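Local structure of SusD superfamily protein (Bacteroides fragilis NCTC 9343, 3NQP) at residues 388-393 / 436-441; 416-419 / 423-426. The protein probably binds glycans at the outer membrane, as a SusD-family lipoprotein of a nutrient-uptake system. One frame throughout, in Å; residues are numbered along the deposited sequence.

Interaction 1 (388-393 / 436-441); sequences TLAEIA and LAILHE
I438 reaches across from helix 431-445 to the backbone of helix 382-396, and its CD1 carries nearly the whole contact. That methyl sits 3.4 Å from A390 O and 3.5 Å from E391 N, against the peptide that joins the two residues. Beside it, A390 CB lies 3.9 Å from I438 CD1 and about as far from CG1, the alanine methyl lying alongside the isoleucine branch where it reaches the main chain. I438 CG1 stands anti to its own carbonyl carbon (chi1 -69°), and with chi2 near 162° the branch extends outward to put CD1 there. The packing is tight at this one point and slackens quickly around it: E391 CB stays 4.3 Å from I438 CD1, and the E391 carboxylate runs on to salt bridges with R458 and K216. The looser flanks are closed by other parts of the fold instead of solvent, with M459 on I438 and Y405 of helix 399-414 on A390. On the far side of helix 431-445, H440 is exposed. The contact is buried helix-helix packing within the SusD family region, consistent with the TPR-like helical scaffold of that family.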
loop_
_atom_site.group_PDB
_atom_site.type_symbol
_atom_site.label_atom_id
_atom_site.label_comp_id
_atom_site.label_asym_id
_atom_site.label_seq_id
_atom_site.Cartn_x
_atom_site.Cartn_y
_atom_site.Cartn_z
ATOM N N THR A 388 -6.802 6.757 8.874
ATOM C CA THR A 388 -7.073 7.808 7.908
ATOM C C THR A 388 -8.053 8.854 8.533
ATOM O O THR A 388 -7.851 10.074 8.391
ATOM C CB THR A 388 -7.553 7.216 6.527
ATOM O OG1 THR A 388 -6.637 6.197 6.055
ATOM C CG2 THR A 388 -7.624 8.302 5.475
ATOM N N LEU A 389 -9.087 8.385 9.241
ATOM C CA LEU A 389 -10.006 9.259 9.980
ATOM C C LEU A 389 -9.300 9.942 11.133
ATOM O O LEU A 389 -9.596 11.088 11.436
ATOM C CB LEU A 389 -11.208 8.461 10.488
ATOM C CG LEU A 389 -12.278 8.169 9.435
ATOM C CD1 LEU A 389 -13.271 7.107 9.879
ATOM C CD2 LEU A 389 -12.985 9.430 9.041
ATOM N N ALA A 390 -8.327 9.266 11.759
ATOM C CA ALA A 390 -7.496 9.927 12.769
ATOM C C ALA A 390 -6.740 11.145 12.181
ATOM O O ALA A 390 -6.634 12.214 12.818
ATOM C CB ALA A 390 -6.526 8.945 13.410
ATOM N N GLU A 391 -6.179 10.962 10.986
ATOM C CA GLU A 391 -5.461 12.036 10.325
ATOM C C GLU A 391 -6.404 13.207 9.994
ATOM O O GLU A 391 -6.045 14.355 10.206
ATOM C CB GLU A 391 -4.765 11.524 9.073
ATOM C CG GLU A 391 -3.915 12.581 8.383
ATOM C CD GLU A 391 -3.079 12.001 7.278
ATOM O OE1 GLU A 391 -2.802 10.781 7.365
ATOM O OE2 GLU A 391 -2.712 12.767 6.346
ATOM N N ILE A 392 -7.627 12.909 9.538
ATOM C CA ILE A 392 -8.633 13.961 9.285
ATOM C C ILE A 392 -8.942 14.692 10.608
ATOM O O ILE A 392 -8.961 15.935 10.651
ATOM C CB ILE A 392 -9.924 13.386 8.645
ATOM C CG1 ILE A 392 -9.651 12.916 7.199
ATOM C CG2 ILE A 392 -11.028 14.433 8.674
ATOM C CD1 ILE A 392 -10.784 11.975 6.540
ATOM N N ALA A 393 -9.139 13.922 11.686
ATOM C CA ALA A 393 -9.370 14.471 13.016
ATOM C C ALA A 393 -8.262 15.455 13.420
ATOM O O ALA A 393 -8.520 16.577 13.896
ATOM C CB ALA A 393 -9.499 13.301 14.091
ATOM N N LEU A 436 2.613 12.494 14.251
ATOM C CA LEU A 436 3.647 11.468 14.388
ATOM C C LEU A 436 3.132 10.173 15.007
ATOM O O LEU A 436 3.571 9.089 14.629
ATOM C CB LEU A 436 4.869 11.996 15.121
ATOM C CG LEU A 436 5.616 13.178 14.464
ATOM C CD1 LEU A 436 6.666 13.779 15.409
ATOM C CD2 LEU A 436 6.251 12.802 13.054
ATOM N N ALA A 437 2.229 10.290 15.961
ATOM C CA ALA A 437 1.584 9.131 16.568
ATOM C C ALA A 437 0.794 8.329 15.514
ATOM O O ALA A 437 0.786 7.091 15.558
ATOM C CB ALA A 437 0.682 9.560 17.762
ATOM N N ILE A 438 0.170 9.018 14.566
ATOM C CA ILE A 438 -0.652 8.375 13.527
ATOM C C ILE A 438 0.316 7.706 12.550
ATOM O O ILE A 438 0.159 6.529 12.228
ATOM C CB ILE A 438 -1.593 9.364 12.798
ATOM C CG1 ILE A 438 -2.720 9.873 13.724
ATOM C CG2 ILE A 438 -2.220 8.710 11.516
ATOM C CD1 ILE A 438 -3.410 11.205 13.143
ATOM N N LEU A 439 1.359 8.429 12.143
ATOM C CA LEU A 439 2.388 7.839 11.265
ATOM C C LEU A 439 2.984 6.600 11.885
ATOM O O LEU A 439 3.116 5.576 11.236
ATOM C CB LEU A 439 3.505 8.849 10.924
ATOM C CG LEU A 439 4.804 8.319 10.237
ATOM C CD1 LEU A 439 4.533 7.957 8.831
ATOM C CD2 LEU A 439 5.936 9.388 10.328
ATOM N N HIS A 440 3.351 6.691 13.156
ATOM C CA HIS A 440 4.079 5.588 13.786
ATOM C C HIS A 440 3.158 4.390 14.031
ATOM O O HIS A 440 3.619 3.286 14.037
ATOM C CB HIS A 440 4.783 6.038 15.064
ATOM C CG HIS A 440 5.945 6.963 14.823
ATOM N ND1 HIS A 440 6.390 7.870 15.771
ATOM C CD2 HIS A 440 6.724 7.152 13.728
ATOM C CE1 HIS A 440 7.405 8.553 15.266
ATOM N NE2 HIS A 440 7.635 8.133 14.036
ATOM N N GLU A 441 1.849 4.633 14.175
ATOM C CA GLU A 441 0.891 3.540 14.229
ATOM C C GLU A 441 0.707 2.881 12.858
ATOM O O GLU A 441 0.620 1.683 12.760
ATOM C CB GLU A 441 -0.450 4.029 14.799
ATOM C CG GLU A 441 -1.253 2.912 15.493
ATOM C CD GLU A 441 -0.530 2.276 16.637
ATOM O OE1 GLU A 441 0.153 3.005 17.386
ATOM O OE2 GLU A 441 -0.612 1.044 16.750
#

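Interaction 2 (416-419 / 423-426); sequences NAWD and YAYP
Y423 is gripped first through its backbone: its N donates to D419 O at 3.0 Å, with an N-H...O angle of 146°. The bond runs from i+4 back to i, the pattern of one alpha-helical turn, over the short helix 420-423. D419 is the N-cap of this helix: its side chain caps a backbone N just past 416-419, and OD1 also hydrogen-bonds T421 OG1. The Y423 side chain follows. Its CB rests 3.7 Å from W418 CZ3, the two side chains running antiparallel alongside one another there, and CG, anti to the carbonyl carbon (chi1 -55°), directs the ring back along 416-419, toward A417, whose O lies in the ring plane at its edge, 3.8 Å from Y423 CE2. Y414 stacks on this ring from outside the two segments. A424, where the chain departs from the helix, comes next: its CA is 3.7 Å from W418 CH2 and its CB 4.0 Å from the same atom, so the indole's six-membered ring spans the helix end. Y425 then leads away, its OH bonded to N434 OD1. Chemically, one backbone hydrogen bond closes the turn, with the D419 cap at its start, and apolar indole contacts with Y423 and A424 cover its C-terminal end at the protein surface.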
loop_
_atom_site.group_PDB
_atom_site.type_symbol
_atom_site.label_atom_id
_atom_site.label_comp_id
_atom_site.label_asym_id
_atom_site.label_seq_id
_atom_site.Cartn_x
_atom_site.Cartn_y
_atom_site.Cartn_z
ATOM N N ASN A 416 -4.327 -9.650 24.743
ATOM C CA ASN A 416 -4.543 -9.877 26.164
ATOM C C ASN A 416 -3.540 -9.110 27.013
ATOM O O ASN A 416 -3.712 -9.039 28.225
ATOM C CB ASN A 416 -4.397 -11.384 26.526
ATOM C CG ASN A 416 -5.459 -12.238 25.898
ATOM O OD1 ASN A 416 -6.586 -11.795 25.685
ATOM N ND2 ASN A 416 -5.109 -13.483 25.599
ATOM N N ALA A 417 -2.467 -8.597 26.402
ATOM C CA ALA A 417 -1.501 -7.776 27.133
ATOM C C ALA A 417 -1.883 -6.270 27.174
ATOM O O ALA A 417 -1.160 -5.456 27.746
ATOM C CB ALA A 417 -0.077 -7.980 26.547
ATOM N N TRP A 418 -3.010 -5.893 26.591
ATOM C CA TRP A 418 -3.378 -4.475 26.568
ATOM C C TRP A 418 -3.528 -3.905 27.959
ATOM O O TRP A 418 -4.219 -4.477 28.792
ATOM C CB TRP A 418 -4.703 -4.318 25.869
ATOM C CG TRP A 418 -5.300 -2.938 25.842
ATOM C CD1 TRP A 418 -6.515 -2.571 26.381
ATOM C CD2 TRP A 418 -4.765 -1.753 25.238
ATOM N NE1 TRP A 418 -6.765 -1.262 26.130
ATOM C CE2 TRP A 418 -5.713 -0.727 25.429
ATOM C CE3 TRP A 418 -3.595 -1.464 24.516
ATOM C CZ2 TRP A 418 -5.520 0.572 24.951
ATOM C CZ3 TRP A 418 -3.406 -0.175 24.047
ATOM C CH2 TRP A 418 -4.372 0.826 24.251
ATOM N N ASP A 419 -2.899 -2.772 28.190
ATOM C CA ASP A 419 -2.866 -2.135 29.482
ATOM C C ASP A 419 -2.776 -0.663 29.195
ATOM O O ASP A 419 -1.740 -0.196 28.710
ATOM C CB ASP A 419 -1.618 -2.594 30.232
ATOM C CG ASP A 419 -1.445 -1.921 31.605
ATOM O OD1 ASP A 419 -2.109 -0.884 31.864
ATOM O OD2 ASP A 419 -0.629 -2.463 32.413
ATOM N N TYR A 423 0.352 1.522 27.425
ATOM C CA TYR A 423 0.265 1.506 25.944
ATOM C C TYR A 423 -0.735 2.460 25.311
ATOM O O TYR A 423 -0.694 2.672 24.097
ATOM C CB TYR A 423 0.008 0.056 25.470
ATOM C CG TYR A 423 1.049 -0.930 25.982
ATOM C CD1 TYR A 423 2.398 -0.639 25.899
ATOM C CD2 TYR A 423 0.681 -2.133 26.540
ATOM C CE1 TYR A 423 3.334 -1.502 26.338
ATOM C CE2 TYR A 423 1.635 -3.034 27.003
ATOM C CZ TYR A 423 2.953 -2.718 26.919
ATOM O OH TYR A 423 3.929 -3.578 27.421
ATOM N N ALA A 424 -1.615 3.079 26.094
ATOM C CA ALA A 424 -2.674 3.914 25.509
ATOM C C ALA A 424 -2.086 5.263 25.116
ATOM O O ALA A 424 -1.219 5.767 25.799
ATOM C CB ALA A 424 -3.826 4.114 26.491
ATOM N N TYR A 425 -2.555 5.831 24.013
ATOM C CA TYR A 425 -2.161 7.180 23.604
ATOM C C TYR A 425 -2.988 8.245 24.342
ATOM O O TYR A 425 -4.218 8.263 24.228
ATOM C CB TYR A 425 -2.354 7.319 22.088
ATOM C CG TYR A 425 -1.909 8.670 21.539
ATOM C CD1 TYR A 425 -0.546 8.996 21.420
ATOM C CD2 TYR A 425 -2.850 9.609 21.144
ATOM C CE1 TYR A 425 -0.151 10.249 20.927
ATOM C CE2 TYR A 425 -2.472 10.851 20.664
ATOM C CZ TYR A 425 -1.131 11.176 20.569
ATOM O OH TYR A 425 -0.779 12.418 20.074
ATOM N N PRO A 426 -2.333 9.147 25.091
ATOM C CA PRO A 426 -3.143 10.144 25.796
ATOM C C PRO A 426 -3.426 11.267 24.836
ATOM O O PRO A 426 -2.570 11.582 23.998
ATOM C CB PRO A 426 -2.224 10.611 26.945
ATOM C CG PRO A 426 -0.795 10.409 26.423
ATOM C CD PRO A 426 -0.878 9.314 25.354
#

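From the N terminus, the chain first runs through 388-393 in helix 382-396, then along helix 399-414 to 416-419. Interaction 2 closes a small loop there, with just three residues of helix 420-423 between its segments. Past 423-426 the chain enters helix 431-445, where 436-441 closes the wider loop of interaction 1, 42 residues long between its segments. Interaction 2 is therefore nested inside interaction 1. Their centres are about 17 Å apart, yet they touch directly: A437 CB packs 3.3 Å from Y425 CE1. Interaction 1 joins helices 382-396 and 431-445 at a buried point, and interaction 2 shapes the surface connection between helices 399-414 and 431-445.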